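Local coordinates for ferritin light chain (PDB 1Z6O), which stores iron in a soluble, non-toxic form in a 24-subunit shell of heavy and light chains, the light chain probably aiding nucleation of the mineral core, at residues 160-163 with 164-168. Numbering follows the deposited sequence.
Sequences AQYL and EEEFI. With CA (calcium ion), chain Z; FE (Fe (III) ion), chain Y.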
# COMPACT_ATOMS: atom_id res chain seq x y z
N ALA A 160 27.08 -32.75 -30.35
CA ALA A 160 28.24 -32.00 -29.84
C ALA A 160 27.82 -30.81 -28.97
O ALA A 160 28.35 -30.62 -27.88
CB ALA A 160 29.11 -31.52 -31.02
N GLN A 161 26.87 -30.01 -29.45
CA GLN A 161 26.42 -28.83 -28.69
C GLN A 161 25.70 -29.26 -27.41
O GLN A 161 25.83 -28.61 -26.38
CB GLN A 161 25.50 -27.96 -29.56
CG GLN A 161 24.74 -26.86 -28.79
CD GLN A 161 25.57 -25.62 -28.42
OE1 GLN A 161 26.82 -25.63 -28.41
NE2 GLN A 161 24.87 -24.54 -28.10
N TYR A 162 24.93 -30.35 -27.49
CA TYR A 162 24.24 -30.87 -26.30
C TYR A 162 25.28 -31.23 -25.22
O TYR A 162 25.14 -30.86 -24.05
CB TYR A 162 23.42 -32.11 -26.67
CG TYR A 162 22.86 -32.89 -25.49
CD1 TYR A 162 21.99 -32.29 -24.58
CD2 TYR A 162 23.17 -34.23 -25.31
CE1 TYR A 162 21.44 -33.02 -23.51
CE2 TYR A 162 22.63 -34.97 -24.26
CZ TYR A 162 21.77 -34.36 -23.36
OH TYR A 162 21.26 -35.10 -22.33
N LEU A 163 26.33 -31.95 -25.61
CA LEU A 163 27.38 -32.31 -24.66
C LEU A 163 28.10 -31.07 -24.13
O LEU A 163 28.37 -30.96 -22.93
CB LEU A 163 28.40 -33.26 -25.30
CG LEU A 163 27.86 -34.66 -25.65
CD1 LEU A 163 28.89 -35.40 -26.51
CD2 LEU A 163 27.56 -35.43 -24.35
N GLU A 164 28.40 -30.13 -25.02
CA GLU A 164 29.09 -28.91 -24.62
C GLU A 164 28.31 -28.13 -23.58
O GLU A 164 28.86 -27.71 -22.56
CB GLU A 164 29.33 -28.00 -25.84
CG GLU A 164 30.42 -28.55 -26.78
CD GLU A 164 30.50 -27.83 -28.13
OE1 GLU A 164 29.83 -26.80 -28.32
OE2 GLU A 164 31.24 -28.32 -29.01
N GLU A 165 27.02 -27.95 -23.83
CA GLU A 165 26.16 -27.18 -22.95
C GLU A 165 25.73 -27.86 -21.65
O GLU A 165 25.74 -27.25 -20.58
CB GLU A 165 24.88 -26.79 -23.71
CG GLU A 165 25.09 -25.83 -24.87
CD GLU A 165 25.25 -24.40 -24.40
OE1 GLU A 165 24.72 -24.08 -23.32
OE2 GLU A 165 25.89 -23.59 -25.11
N GLU A 166 25.35 -29.12 -21.74
CA GLU A 166 24.83 -29.82 -20.57
C GLU A 166 25.80 -30.62 -19.74
O GLU A 166 25.48 -30.99 -18.62
CB GLU A 166 23.69 -30.75 -21.02
CG GLU A 166 22.56 -30.02 -21.73
CD GLU A 166 21.96 -28.93 -20.87
OE1 GLU A 166 21.58 -29.22 -19.71
OE2 GLU A 166 21.86 -27.78 -21.34
N PHE A 167 26.98 -30.91 -20.28
CA PHE A 167 27.94 -31.71 -19.53
C PHE A 167 29.33 -31.12 -19.39
O PHE A 167 29.83 -30.93 -18.28
CB PHE A 167 28.08 -33.10 -20.18
CG PHE A 167 26.82 -33.91 -20.16
CD1 PHE A 167 25.84 -33.72 -21.14
CD2 PHE A 167 26.56 -34.78 -19.11
CE1 PHE A 167 24.61 -34.40 -21.07
CE2 PHE A 167 25.34 -35.47 -19.03
CZ PHE A 167 24.36 -35.27 -20.02
N ILE A 168 29.93 -30.83 -20.53
CA ILE A 168 31.30 -30.36 -20.59
C ILE A 168 31.65 -29.10 -19.79
O ILE A 168 32.66 -29.09 -19.08
CB ILE A 168 31.69 -30.23 -22.09
CG1 ILE A 168 31.78 -31.65 -22.68
CG2 ILE A 168 33.02 -29.47 -22.26
CD1 ILE A 168 31.90 -31.70 -24.21
CA CA Z . 29.15 -24.69 -28.73
FE FE Y . 25.37 -21.47 -24.97
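Q161 and E164 reach round one turn of helix 157-190 to the same calcium ion, Q161 through OE1 at 2.5 Å and E164 through its own OE1. The amide and carboxylate planes stand nearly perpendicular, at 81°, and the two oxygens lie close because the metal draws both in. With CG anti to the backbone N (chi1 168°) and a bend at chi2, the amide of Q161 turns back over E165 CG. E165, one residue further on, gives OE2 to the iron at 2.2 Å, while the second carboxylate oxygen of E164 is held by H144. Q161 NE2 is satisfied chiefly by E169 of a neighbouring subunit.

On the inner side of the helix the contact is aromatic. F167 turns its edge toward the face of Y162 in an offset T-shaped pair, planes at 79°, with F167 CE1 3.6 Å from Y162 CZ. The E166 methylene CG lies alongside Y162 CE1, and the phenol OH hydrogen-bonds D89 on helix 70-96. An alanine in place of Y162 would probably open a gap beside the F167 edge and leave D89 without its phenol partner. L163 packs CD2 against F167 CD1 and CB against I168 CD1, both pairs at 4.0 Å.

The backbone bonds run i to i+4 from A160 to L163, but L163 O also accepts from I168 N at 2.9 Å, a straighter bond than the one from F167 N. This pi-type turn widens the helix locally. Equivalent Q161, E164 and E165 of two other copies of this chain join the same ions, so this turn of a ferritin four-helix-bundle helix builds the metal-lined threefold junction between light chains.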